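PDB 6ULO: DUF7790 domain-containing protein from Leptospira interrogans serogroup Icterohaemorrhagiae serovar copenhageni, which is of unknown function but carries a DUF7790 domain with a Rossmann-like fold, in a protein predicted to be membrane-bound. Local coordinates for residues E29-T34 / G208-K213; L76-W81 / I220-N225; K158-L163 / Y169-T174; L192-N197 / N201-G206; S256-L261 / R298-M303. One frame throughout, in Å; residues are numbered along the deposited sequence.

Contact 1: residues E29-T34 / G208-K213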
# COMPACT_ATOMS: atom_id res chain seq x y z
N GLU A 29 12.44 -11.65 7.32
CA GLU A 29 13.22 -12.58 6.51
C GLU A 29 12.42 -13.22 5.38
O GLU A 29 12.94 -14.11 4.71
CB GLU A 29 13.90 -13.63 7.39
CG GLU A 29 12.94 -14.68 7.92
CD GLU A 29 13.59 -15.67 8.90
OE1 GLU A 29 14.83 -15.66 9.06
OE2 GLU A 29 12.84 -16.45 9.51
N THR A 30 11.20 -12.75 5.11
CA THR A 30 10.43 -13.35 4.03
C THR A 30 11.18 -13.20 2.70
O THR A 30 11.87 -12.22 2.46
CB THR A 30 9.03 -12.70 3.99
OG1 THR A 30 8.09 -13.57 3.35
CG2 THR A 30 9.02 -11.28 3.33
N PRO A 31 11.08 -14.19 1.81
CA PRO A 31 11.90 -14.14 0.59
C PRO A 31 11.55 -12.96 -0.30
O PRO A 31 10.39 -12.59 -0.45
CB PRO A 31 11.60 -15.48 -0.11
CG PRO A 31 10.87 -16.33 0.87
CD PRO A 31 10.38 -15.48 2.00
N GLN A 32 12.58 -12.39 -0.92
CA GLN A 32 12.42 -11.25 -1.82
C GLN A 32 12.99 -11.55 -3.20
O GLN A 32 13.70 -12.53 -3.41
CB GLN A 32 13.07 -10.00 -1.21
CG GLN A 32 12.45 -9.55 0.11
CD GLN A 32 13.06 -8.26 0.62
OE1 GLN A 32 13.03 -7.24 -0.06
NE2 GLN A 32 13.66 -8.31 1.79
N GLU A 33 12.69 -10.68 -4.15
CA GLU A 33 13.15 -10.78 -5.52
C GLU A 33 14.20 -9.73 -5.82
O GLU A 33 14.26 -8.66 -5.20
CB GLU A 33 11.98 -10.64 -6.49
CG GLU A 33 11.04 -11.83 -6.40
CD GLU A 33 9.65 -11.58 -6.92
OE1 GLU A 33 9.36 -10.53 -7.57
OE2 GLU A 33 8.81 -12.46 -6.67
N THR A 34 15.04 -10.03 -6.80
CA THR A 34 16.06 -9.08 -7.23
C THR A 34 15.42 -8.05 -8.13
O THR A 34 14.74 -8.40 -9.09
CB THR A 34 17.14 -9.83 -8.01
OG1 THR A 34 17.71 -10.86 -7.19
CG2 THR A 34 18.23 -8.88 -8.48
N GLY A 208 2.54 -15.28 1.70
CA GLY A 208 1.53 -16.22 2.17
C GLY A 208 2.14 -17.33 3.00
O GLY A 208 1.58 -17.73 4.03
N ASN A 209 3.31 -17.84 2.58
CA ASN A 209 3.94 -18.91 3.36
C ASN A 209 4.42 -18.41 4.71
O ASN A 209 4.28 -19.10 5.73
CB ASN A 209 5.09 -19.52 2.58
CG ASN A 209 4.61 -20.27 1.36
OD1 ASN A 209 3.47 -20.72 1.31
ND2 ASN A 209 5.49 -20.43 0.40
N THR A 210 4.98 -17.20 4.75
CA THR A 210 5.42 -16.62 6.01
C THR A 210 4.26 -16.43 6.96
O THR A 210 4.33 -16.80 8.14
CB THR A 210 6.11 -15.29 5.73
OG1 THR A 210 7.35 -15.52 5.04
CG2 THR A 210 6.35 -14.51 7.04
N LEU A 211 3.16 -15.87 6.47
CA LEU A 211 2.00 -15.63 7.31
C LEU A 211 1.39 -16.94 7.79
O LEU A 211 1.01 -17.06 8.97
CB LEU A 211 0.97 -14.80 6.56
CG LEU A 211 1.43 -13.37 6.28
CD1 LEU A 211 0.31 -12.54 5.65
CD2 LEU A 211 1.95 -12.66 7.54
N LYS A 212 1.33 -17.96 6.92
CA LYS A 212 0.87 -19.28 7.36
C LYS A 212 1.74 -19.83 8.48
O LYS A 212 1.23 -20.39 9.47
CB LYS A 212 0.81 -20.23 6.17
CG LYS A 212 -0.43 -19.96 5.32
CD LYS A 212 -0.40 -20.70 4.01
CE LYS A 212 -1.71 -20.58 3.28
NZ LYS A 212 -1.72 -21.28 1.97
N LYS A 213 3.06 -19.65 8.38
CA LYS A 213 3.96 -20.20 9.38
C LYS A 213 3.73 -19.55 10.74
O LYS A 213 3.83 -20.22 11.77
CB LYS A 213 5.42 -20.04 8.93
CG LYS A 213 6.46 -20.58 9.91
CD LYS A 213 6.22 -22.06 10.24
CE LYS A 213 7.42 -22.70 10.95
NZ LYS A 213 7.10 -24.00 11.60
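The hydroxyls of Thr30 and Thr210 meet end to end, with Thr30 OG1 2.7 Å from Thr210 OG1. The two are within hydrogen-bonding distance, but the Thr210 proton could go to Thr30 OG1 or to Gly206 O, one helical turn back, and the geometry does not settle which. The two side chains cross at about a right angle. In Thr30 a chi1 of -157° turns the hydroxyl away from its own backbone N and at the helix, while Thr210 holds its own beside the backbone N (chi1 -69°), within range of that carbonyl. Pro31 only skirts the pair, its CD 4.3 Å from Thr210 OG1. Further out, Tyr88 of strand 86-91 touches both threonines, and Leu27 of helix 18-28 packs on Thr210. Three residues along the loop, Glu33 binds the backbone N of Ile202 and Thr203, so the same loop also grips the start of helix 203-214. Since both threonines are buried and just 78 Å² is covered, the contact is essentially one polar link, in which the two hydroxyls and Gly206 O probably share protons away from solvent.

Contact 2: residues L76-W81 / I220-N225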
# COMPACT_ATOMS: atom_id res chain seq x y z
N LEU A 76 -0.08 3.60 4.07
CA LEU A 76 -0.11 3.96 5.48
C LEU A 76 -1.46 4.58 5.84
O LEU A 76 -2.01 4.33 6.91
CB LEU A 76 1.07 4.86 5.83
CG LEU A 76 2.42 4.27 5.40
CD1 LEU A 76 3.52 5.23 5.79
CD2 LEU A 76 2.71 2.91 6.01
N THR A 77 -2.02 5.39 4.92
CA THR A 77 -3.36 5.91 5.15
C THR A 77 -4.36 4.77 5.34
O THR A 77 -5.13 4.77 6.32
CB THR A 77 -3.77 6.79 3.97
OG1 THR A 77 -2.89 7.92 3.97
CG2 THR A 77 -5.22 7.26 4.08
N ILE A 78 -4.36 3.80 4.42
CA ILE A 78 -5.39 2.77 4.50
C ILE A 78 -5.15 1.87 5.71
O ILE A 78 -6.09 1.48 6.41
CB ILE A 78 -5.41 1.97 3.19
CG1 ILE A 78 -5.68 2.88 1.98
CG2 ILE A 78 -6.40 0.83 3.27
CD1 ILE A 78 -5.50 2.18 0.61
N ALA A 79 -3.87 1.53 5.97
CA ALA A 79 -3.54 0.66 7.11
C ALA A 79 -3.91 1.30 8.44
O ALA A 79 -4.30 0.59 9.38
CB ALA A 79 -2.05 0.32 7.09
N ALA A 80 -3.77 2.63 8.57
CA ALA A 80 -4.18 3.27 9.81
C ALA A 80 -5.69 3.14 10.01
O ALA A 80 -6.16 2.89 11.12
CB ALA A 80 -3.73 4.73 9.83
N TRP A 81 -6.46 3.35 8.93
CA TRP A 81 -7.91 3.17 9.03
C TRP A 81 -8.25 1.74 9.42
O TRP A 81 -9.17 1.49 10.22
CB TRP A 81 -8.55 3.48 7.68
CG TRP A 81 -8.47 4.92 7.25
CD1 TRP A 81 -8.26 6.00 8.05
CD2 TRP A 81 -8.55 5.42 5.91
NE1 TRP A 81 -8.24 7.17 7.30
CE2 TRP A 81 -8.42 6.83 5.98
CE3 TRP A 81 -8.75 4.82 4.67
CZ2 TRP A 81 -8.50 7.63 4.85
CZ3 TRP A 81 -8.78 5.61 3.53
CH2 TRP A 81 -8.70 7.00 3.63
N ILE A 220 -5.98 -6.85 4.24
CA ILE A 220 -6.14 -6.00 3.06
C ILE A 220 -4.97 -6.27 2.13
O ILE A 220 -3.81 -6.31 2.58
CB ILE A 220 -6.13 -4.50 3.43
CG1 ILE A 220 -7.35 -4.12 4.28
CG2 ILE A 220 -6.08 -3.64 2.13
CD1 ILE A 220 -7.34 -2.71 4.76
N ILE A 221 -5.26 -6.42 0.84
CA ILE A 221 -4.22 -6.33 -0.18
C ILE A 221 -4.59 -5.20 -1.14
O ILE A 221 -5.71 -5.16 -1.68
CB ILE A 221 -3.93 -7.68 -0.87
CG1 ILE A 221 -2.72 -7.54 -1.78
CG2 ILE A 221 -5.16 -8.24 -1.61
CD1 ILE A 221 -2.10 -8.87 -2.16
N TYR A 222 -3.67 -4.24 -1.32
CA TYR A 222 -3.90 -3.06 -2.15
C TYR A 222 -3.07 -3.16 -3.42
O TYR A 222 -1.84 -3.32 -3.36
CB TYR A 222 -3.54 -1.80 -1.36
CG TYR A 222 -3.42 -0.53 -2.20
CD1 TYR A 222 -4.56 0.22 -2.58
CD2 TYR A 222 -2.18 -0.08 -2.62
CE1 TYR A 222 -4.42 1.38 -3.33
CE2 TYR A 222 -2.05 1.10 -3.36
CZ TYR A 222 -3.18 1.82 -3.72
OH TYR A 222 -3.02 2.95 -4.46
N PHE A 223 -3.74 -3.08 -4.57
CA PHE A 223 -3.11 -3.17 -5.88
C PHE A 223 -3.00 -1.85 -6.61
O PHE A 223 -2.51 -1.84 -7.73
CB PHE A 223 -3.86 -4.14 -6.79
CG PHE A 223 -3.88 -5.56 -6.29
CD1 PHE A 223 -2.70 -6.22 -5.94
CD2 PHE A 223 -5.09 -6.25 -6.17
CE1 PHE A 223 -2.74 -7.57 -5.52
CE2 PHE A 223 -5.12 -7.59 -5.75
CZ PHE A 223 -3.95 -8.23 -5.43
N SER A 224 -3.55 -0.75 -6.07
CA SER A 224 -3.69 0.47 -6.87
C SER A 224 -4.39 0.09 -8.17
O SER A 224 -5.28 -0.75 -8.13
CB SER A 224 -2.33 1.17 -7.02
OG SER A 224 -2.48 2.40 -7.73
N ASN A 225 -3.97 0.64 -9.30
CA ASN A 225 -4.49 0.21 -10.59
C ASN A 225 -3.51 -0.70 -11.31
O ASN A 225 -3.57 -0.81 -12.55
CB ASN A 225 -4.92 1.39 -11.47
CG ASN A 225 -3.76 2.17 -12.03
OD1 ASN A 225 -2.77 2.40 -11.30
ND2 ASN A 225 -3.86 2.62 -13.28
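Tyr222 OH is held by two groups, Glu50 OE1 and Gln74 NE2, and this fixes the far end of a ring that Ile78 meets through CD1. The setting is the Rossmann-like core: the five parallel strands run in the order 3-2-1-4-5, strand 218-222 is the fourth, and helix 74-82 connects the first to the second. Ile220 and Tyr222, two residues apart on the strand, point to the same side and receive Ile78 on separate branches. The branch through CG1 is extended (chi2 171°) and brings Ile78 CD1 to 3.9 Å from Tyr222 CD1, at an oblique approach to the ring, with the side chains about perpendicular. The ring reaches the helix because Tyr222 CG stands opposite its backbone N (chi1 166°). Glu50 also binds Ser224 OG, and the Ser224 backbone N sits 3.4 Å above the plane of the Tyr222 ring, over its centre, which probably limits the ring's rotation. Tyr67 of strand 66-69 and Val60 of helix 57-60 also touch Ile78 and Ile220. The second branch completes the apolar contact: Ile78 CG2 lies 4.0 Å from Ile220 CD1.

Contact 3: residues K158-L163 / Y169-T174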
# COMPACT_ATOMS: atom_id res chain seq x y z
N LYS A 158 0.78 18.32 0.34
CA LYS A 158 -0.06 19.52 0.34
C LYS A 158 -1.45 19.21 -0.20
O LYS A 158 -2.44 19.73 0.32
CB LYS A 158 0.60 20.63 -0.45
CG LYS A 158 1.94 21.01 0.16
CD LYS A 158 2.74 21.95 -0.73
CE LYS A 158 4.17 22.11 -0.19
NZ LYS A 158 4.18 22.64 1.20
N THR A 159 -1.54 18.35 -1.22
CA THR A 159 -2.82 17.90 -1.73
C THR A 159 -3.58 17.10 -0.68
O THR A 159 -4.79 17.28 -0.52
CB THR A 159 -2.58 17.07 -2.98
OG1 THR A 159 -2.14 17.96 -4.01
CG2 THR A 159 -3.84 16.34 -3.41
N ASN A 160 -2.89 16.18 0.03
CA ASN A 160 -3.57 15.39 1.05
C ASN A 160 -4.16 16.27 2.14
O ASN A 160 -5.24 15.97 2.65
CB ASN A 160 -2.63 14.34 1.67
CG ASN A 160 -2.40 13.17 0.76
OD1 ASN A 160 -3.08 12.99 -0.24
ND2 ASN A 160 -1.41 12.37 1.08
N LEU A 161 -3.43 17.30 2.56
CA LEU A 161 -3.99 18.18 3.58
C LEU A 161 -5.26 18.84 3.04
O LEU A 161 -6.30 18.85 3.70
CB LEU A 161 -2.96 19.22 3.97
CG LEU A 161 -3.42 20.32 4.91
CD1 LEU A 161 -3.99 19.74 6.17
CD2 LEU A 161 -2.28 21.28 5.19
N MET A 162 -5.19 19.37 1.82
CA MET A 162 -6.36 19.95 1.18
C MET A 162 -7.54 18.98 1.13
O MET A 162 -8.66 19.35 1.48
CB MET A 162 -5.95 20.43 -0.20
CG MET A 162 -7.05 21.12 -1.00
SD MET A 162 -8.26 19.98 -1.78
CE MET A 162 -7.25 19.27 -3.06
N LEU A 163 -7.30 17.72 0.71
CA LEU A 163 -8.37 16.74 0.57
C LEU A 163 -8.99 16.37 1.91
O LEU A 163 -10.21 16.21 2.02
CB LEU A 163 -7.80 15.47 -0.06
CG LEU A 163 -7.35 15.59 -1.53
CD1 LEU A 163 -6.59 14.34 -1.90
CD2 LEU A 163 -8.53 15.80 -2.49
N TYR A 169 -12.27 14.31 6.53
CA TYR A 169 -11.91 13.01 7.07
C TYR A 169 -10.51 13.06 7.66
O TYR A 169 -9.70 13.94 7.34
CB TYR A 169 -11.98 11.89 6.01
CG TYR A 169 -10.97 12.02 4.88
CD1 TYR A 169 -9.77 11.30 4.91
CD2 TYR A 169 -11.26 12.83 3.77
CE1 TYR A 169 -8.87 11.39 3.86
CE2 TYR A 169 -10.36 12.93 2.73
CZ TYR A 169 -9.16 12.20 2.77
OH TYR A 169 -8.27 12.26 1.71
N LYS A 170 -10.24 12.10 8.54
CA LYS A 170 -8.93 11.93 9.16
C LYS A 170 -8.06 11.01 8.32
O LYS A 170 -8.52 9.98 7.81
CB LYS A 170 -9.10 11.30 10.53
CG LYS A 170 -9.83 12.19 11.54
CD LYS A 170 -10.11 11.36 12.80
CE LYS A 170 -10.74 12.21 13.89
NZ LYS A 170 -10.90 11.50 15.20
N MET A 171 -6.77 11.35 8.23
CA MET A 171 -5.79 10.41 7.66
C MET A 171 -4.47 10.64 8.40
O MET A 171 -4.32 11.59 9.18
CB MET A 171 -5.75 10.53 6.12
CG MET A 171 -5.49 11.95 5.59
SD MET A 171 -3.75 12.43 5.53
CE MET A 171 -3.14 11.34 4.25
N PHE A 172 -3.51 9.72 8.21
CA PHE A 172 -2.36 9.67 9.13
C PHE A 172 -1.48 10.91 9.08
O PHE A 172 -0.70 11.12 10.02
CB PHE A 172 -1.53 8.39 8.92
CG PHE A 172 -0.45 8.50 7.85
CD1 PHE A 172 0.90 8.68 8.19
CD2 PHE A 172 -0.76 8.36 6.50
CE1 PHE A 172 1.87 8.76 7.22
CE2 PHE A 172 0.21 8.45 5.52
CZ PHE A 172 1.55 8.64 5.87
N GLN A 173 -1.57 11.73 8.02
CA GLN A 173 -0.76 12.94 7.95
C GLN A 173 -1.45 14.13 8.59
O GLN A 173 -0.80 15.14 8.85
CB GLN A 173 -0.37 13.31 6.51
CG GLN A 173 0.48 12.21 5.85
CD GLN A 173 0.57 12.32 4.35
OE1 GLN A 173 -0.05 13.21 3.75
NE2 GLN A 173 1.25 11.37 3.72
N THR A 174 -2.74 14.02 8.88
CA THR A 174 -3.53 15.15 9.35
C THR A 174 -4.24 14.88 10.67
O THR A 174 -4.97 15.77 11.13
CB THR A 174 -4.58 15.58 8.30
OG1 THR A 174 -5.51 14.50 8.10
CG2 THR A 174 -3.95 15.95 6.98
O HOH W 1 -5.79 13.10 2.36
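Asn160 and Gln173 form the direct polar link: Asn160 ND2 donates to Gln173 OE1 at 3.1 Å, nearly straight at 169°. The acceptor lies in the Asn160 amide plane, but the donor sits above the Gln173 carbonyl plane, 36° out of it, and the two amide planes are turned 37° apart. A second polar link is indirect: one water donates both its protons, to Asn160 O at 2.9 Å and to Tyr169 OH at 2.7 Å. The apolar pair is Leu161 CD1 with Thr174 CG2, at 3.9 Å. Elsewhere side-chain carbon packs against polar atoms: the Met171 side chain, bent at chi2 and chi3, brings its CE to 3.8 Å from Asn160 ND2, and Tyr169 CE2 lies 3.4 Å from Leu163 O. Within the loop, Met171 to Thr174 make a type I beta turn, closed by Thr174 N to Met171 O at 2.9 Å, which presents Gln173 and Thr174 to helix 139-166. Asn160 thus works through both side chain and backbone: one buried amide N-H and one buried amide oxygen are paired, and the water bridges its carbonyl to the tyrosine.

Contact 4: residues L192-N197 / N201-G206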
# COMPACT_ATOMS: atom_id res chain seq x y z
N LEU A 192 7.33 -3.01 6.63
CA LEU A 192 8.40 -3.77 6.00
C LEU A 192 8.38 -3.53 4.51
O LEU A 192 7.55 -4.13 3.78
CB LEU A 192 8.29 -5.26 6.31
CG LEU A 192 8.31 -5.57 7.81
CD1 LEU A 192 6.92 -5.98 8.24
CD2 LEU A 192 9.28 -6.69 8.12
N PRO A 193 9.29 -2.72 3.98
CA PRO A 193 9.40 -2.57 2.53
C PRO A 193 10.15 -3.75 1.95
O PRO A 193 11.26 -4.06 2.39
CB PRO A 193 10.21 -1.29 2.35
CG PRO A 193 10.53 -0.78 3.70
CD PRO A 193 10.24 -1.85 4.70
N ILE A 194 9.56 -4.41 0.97
CA ILE A 194 10.14 -5.62 0.40
C ILE A 194 10.06 -5.56 -1.12
O ILE A 194 9.16 -4.93 -1.69
CB ILE A 194 9.50 -6.90 0.96
CG1 ILE A 194 7.98 -6.94 0.74
CG2 ILE A 194 9.88 -7.12 2.42
CD1 ILE A 194 7.34 -8.33 1.05
N ARG A 195 11.01 -6.23 -1.75
CA ARG A 195 11.12 -6.23 -3.21
C ARG A 195 10.29 -7.37 -3.79
O ARG A 195 10.56 -8.54 -3.52
CB ARG A 195 12.57 -6.46 -3.60
CG ARG A 195 13.54 -5.39 -3.10
CD ARG A 195 14.98 -5.72 -3.54
NE ARG A 195 15.41 -7.01 -3.01
CZ ARG A 195 15.95 -7.17 -1.80
NH1 ARG A 195 16.12 -6.10 -1.02
NH2 ARG A 195 16.31 -8.38 -1.36
N GLY A 196 9.31 -7.05 -4.62
CA GLY A 196 8.52 -8.10 -5.22
C GLY A 196 7.63 -7.61 -6.34
O GLY A 196 7.02 -6.53 -6.24
N ASN A 197 7.53 -8.43 -7.39
CA ASN A 197 6.63 -8.17 -8.51
C ASN A 197 5.33 -8.90 -8.24
O ASN A 197 5.35 -10.08 -7.88
CB ASN A 197 7.32 -8.74 -9.76
CG ASN A 197 6.63 -8.36 -11.08
OD1 ASN A 197 5.49 -7.96 -11.13
ND2 ASN A 197 7.35 -8.58 -12.16
N ASN A 201 7.51 -14.87 -8.87
CA ASN A 201 7.29 -16.22 -8.35
C ASN A 201 7.90 -16.46 -6.98
O ASN A 201 7.89 -17.60 -6.50
CB ASN A 201 7.71 -17.30 -9.37
CG ASN A 201 9.23 -17.30 -9.70
OD1 ASN A 201 10.02 -16.66 -9.02
ND2 ASN A 201 9.62 -18.03 -10.74
N ILE A 202 8.46 -15.44 -6.34
CA ILE A 202 9.07 -15.62 -5.02
C ILE A 202 8.33 -14.82 -3.94
O ILE A 202 7.91 -15.38 -2.93
CB ILE A 202 10.56 -15.23 -5.03
CG1 ILE A 202 11.42 -16.25 -5.79
CG2 ILE A 202 11.10 -15.13 -3.61
CD1 ILE A 202 12.81 -15.73 -6.11
N THR A 203 8.23 -13.50 -4.11
CA THR A 203 7.88 -12.66 -2.95
C THR A 203 6.44 -12.82 -2.51
O THR A 203 6.15 -12.98 -1.32
CB THR A 203 8.16 -11.20 -3.24
OG1 THR A 203 9.52 -11.09 -3.67
CG2 THR A 203 7.95 -10.37 -1.97
N LEU A 204 5.49 -12.72 -3.42
CA LEU A 204 4.09 -12.70 -3.00
C LEU A 204 3.65 -14.08 -2.49
O LEU A 204 2.95 -14.17 -1.47
CB LEU A 204 3.21 -12.15 -4.13
CG LEU A 204 1.74 -11.87 -3.80
CD1 LEU A 204 1.59 -10.95 -2.58
CD2 LEU A 204 1.10 -11.25 -5.03
N THR A 205 4.13 -15.15 -3.14
CA THR A 205 3.92 -16.48 -2.59
C THR A 205 4.59 -16.60 -1.23
O THR A 205 4.01 -17.18 -0.29
CB THR A 205 4.45 -17.54 -3.56
OG1 THR A 205 3.49 -17.69 -4.60
CG2 THR A 205 4.62 -18.91 -2.86
N GLY A 206 5.78 -16.01 -1.10
CA GLY A 206 6.51 -16.06 0.16
C GLY A 206 5.77 -15.38 1.29
O GLY A 206 5.84 -15.83 2.44
O HOH W 2 6.10 -12.26 -6.25
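Gly196 and Thr203 mark the closest backbone approach, with Gly196 CA 5.1 Å from Thr203 CA, where strand 191-195 has ended and helix 203-214 begins. This short turn opens a beta-alpha-beta crossover of the Rossmann-like fold, running from the edge strand through helix 203-214 to parallel strand 218-222. The first helical bond here, Gly206 N to Ile202 O, measures 2.9 Å. Thr203 carries most of the side-chain contact. Its OG1 donates to Arg195 O at 2.8 Å, in the carbonyl plane on a lone pair, with a C=O...donor angle of 142°. Placing that hydroxyl beside the backbone N (chi1 -54°) leaves Thr203 CG2 on the other branch, where it meets Ile194 CD1 at 3.7 Å; the two side chains run antiparallel alongside each other. The approach to Gly196 is close, with Thr203 CB 3.7 Å from Gly196 CA. Glu33 reinforces the turn from outside, binding Asn197 N with a carboxylate oxygen, while its backbone carbonyl takes Arg195 NE. A water finishes the link, donating to Asn197 O at 2.8 Å and accepting from Leu204 N at 2.9 Å.

Contact 5: residues S256-L261 / R298-M303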
# COMPACT_ATOMS: atom_id res chain seq x y z
N SER A 256 -9.41 2.86 -14.38
CA SER A 256 -9.48 4.13 -15.08
C SER A 256 -10.07 4.00 -16.48
O SER A 256 -9.92 4.93 -17.28
CB SER A 256 -8.09 4.78 -15.12
OG SER A 256 -7.15 3.97 -15.82
N VAL A 257 -10.71 2.88 -16.79
CA VAL A 257 -11.29 2.63 -18.09
C VAL A 257 -12.78 2.40 -17.90
O VAL A 257 -13.27 2.18 -16.80
CB VAL A 257 -10.63 1.41 -18.79
CG1 VAL A 257 -9.16 1.63 -18.97
CG2 VAL A 257 -10.87 0.16 -17.98
N ARG A 258 -13.51 2.44 -19.02
CA ARG A 258 -14.96 2.25 -19.04
C ARG A 258 -15.65 3.14 -18.01
O ARG A 258 -16.45 2.68 -17.20
CB ARG A 258 -15.37 0.78 -18.89
CG ARG A 258 -14.99 -0.12 -20.07
CD ARG A 258 -15.67 0.33 -21.37
NE ARG A 258 -17.13 0.42 -21.30
CZ ARG A 258 -17.96 -0.60 -21.51
NH1 ARG A 258 -17.47 -1.81 -21.74
NH2 ARG A 258 -19.27 -0.42 -21.47
N LYS A 259 -15.35 4.43 -18.08
CA LYS A 259 -15.97 5.35 -17.12
C LYS A 259 -17.48 5.47 -17.32
O LYS A 259 -18.17 5.94 -16.41
CB LYS A 259 -15.29 6.70 -17.21
CG LYS A 259 -15.66 7.48 -18.44
CD LYS A 259 -14.62 8.55 -18.74
CE LYS A 259 -14.58 9.66 -17.71
NZ LYS A 259 -14.14 10.98 -18.32
N ASP A 260 -18.02 5.02 -18.47
CA ASP A 260 -19.47 4.92 -18.62
C ASP A 260 -20.06 3.95 -17.61
O ASP A 260 -21.15 4.19 -17.07
CB ASP A 260 -19.87 4.52 -20.05
CG ASP A 260 -19.31 3.16 -20.46
OD1 ASP A 260 -18.06 2.96 -20.34
OD2 ASP A 260 -20.12 2.29 -20.86
N LEU A 261 -19.37 2.83 -17.34
CA LEU A 261 -19.83 1.87 -16.34
C LEU A 261 -19.35 2.22 -14.95
O LEU A 261 -20.07 1.98 -13.96
CB LEU A 261 -19.27 0.49 -16.65
CG LEU A 261 -19.70 -0.10 -17.99
CD1 LEU A 261 -19.02 -1.47 -18.11
CD2 LEU A 261 -21.24 -0.23 -18.06
N ARG A 298 -9.17 -10.10 -16.55
CA ARG A 298 -8.54 -8.88 -16.06
C ARG A 298 -9.47 -8.25 -15.04
O ARG A 298 -10.66 -8.57 -15.00
CB ARG A 298 -8.36 -7.86 -17.20
CG ARG A 298 -7.25 -8.19 -18.17
CD ARG A 298 -7.35 -7.37 -19.46
NE ARG A 298 -6.29 -7.70 -20.40
CZ ARG A 298 -5.09 -7.12 -20.43
NH1 ARG A 298 -4.77 -6.16 -19.57
NH2 ARG A 298 -4.20 -7.50 -21.34
N SER A 299 -8.94 -7.33 -14.22
CA SER A 299 -9.77 -6.69 -13.20
C SER A 299 -11.02 -6.03 -13.80
O SER A 299 -12.09 -6.05 -13.18
CB SER A 299 -8.97 -5.68 -12.36
OG SER A 299 -8.48 -4.63 -13.16
N LEU A 300 -10.92 -5.45 -15.01
CA LEU A 300 -12.09 -4.80 -15.59
C LEU A 300 -13.23 -5.81 -15.76
O LEU A 300 -14.38 -5.55 -15.39
CB LEU A 300 -11.72 -4.17 -16.94
CG LEU A 300 -12.91 -3.64 -17.77
CD1 LEU A 300 -13.66 -2.50 -17.04
CD2 LEU A 300 -12.40 -3.20 -19.15
N GLN A 301 -12.91 -6.98 -16.30
CA GLN A 301 -13.93 -8.00 -16.50
C GLN A 301 -14.50 -8.50 -15.18
O GLN A 301 -15.70 -8.74 -15.06
CB GLN A 301 -13.36 -9.15 -17.33
CG GLN A 301 -14.36 -10.28 -17.54
CD GLN A 301 -13.82 -11.41 -18.39
OE1 GLN A 301 -12.68 -11.39 -18.84
NE2 GLN A 301 -14.65 -12.43 -18.59
N VAL A 302 -13.65 -8.67 -14.16
CA VAL A 302 -14.13 -9.00 -12.82
C VAL A 302 -15.18 -7.99 -12.36
O VAL A 302 -16.22 -8.36 -11.80
CB VAL A 302 -12.93 -9.07 -11.85
CG1 VAL A 302 -13.39 -9.22 -10.39
CG2 VAL A 302 -12.00 -10.22 -12.24
N MET A 303 -14.91 -6.71 -12.58
CA MET A 303 -15.84 -5.67 -12.15
C MET A 303 -17.10 -5.61 -13.03
O MET A 303 -18.19 -5.41 -12.51
CB MET A 303 -15.13 -4.32 -12.13
CG MET A 303 -14.06 -4.27 -11.04
SD MET A 303 -13.10 -2.75 -11.06
CE MET A 303 -14.41 -1.54 -10.79
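Leu300 puts both of its methyls against the loop, and this is the close-packed part of the contact. Leu300 CD2 lies 3.9 Å from Val257 CG2, and Leu300 CD1 is 4.0 Å from that same Val257 CG2, so the valine methyl faces the fork of the leucine. Arg258 adds aliphatic carbon: Arg258 CG is 4.1 Å from Leu300 CD1, with the side chains at about a right angle. A chi1 of 171° swings the Leu300 branch point away from its own N and out toward the loop. The solvent side is polar and makes no bond to 298-303. There the bent arginine turns back to its own loop and grips Asp260 side-on, as a salt bridge, with Arg258 NE to Asp260 OD1 at 2.9 Å (168°) and Arg258 NH2 to Asp260 OD2 at 2.9 Å (172°). Both carboxylate oxygens use their syn lone pairs, and Leu261 CD1 sits 3.5 Å above one face of the guanidinium, toward its rim. Arg258 and Asp260 also touch a crystal neighbour, so their pose may partly reflect lattice packing. With 119 Å² covered, this is a surface contact. The loop leaves strand 249-255, and helix 299-306 turns its buried side to the sheet, where Met303 packs on strands 249-255, 277-282 and 315-318, and Val302 on the latter two.

From the N terminus, contact 1 opens first, in the loop after helix 18-28, and closes on helix 203-214. Contact 2 opens on helix 74-82 inside that loop but closes beyond it, on strand 218-222, so the two cross. Contacts 3 and 4 lie one after the other inside both loops, each closing a short loop: 158-163 with 169-174 and 192-197 with 201-206. Contact 3 touches contact 2 through Trp81 and Lys170. Contacts 1 and 4, with centres about 7 Å apart, touch through Gln32 and Glu33; contacts 3 and 4 fall on opposite sides of the chain's centre. Contact 5 follows in series, tying the loop after strand 249-255 to helix 299-306.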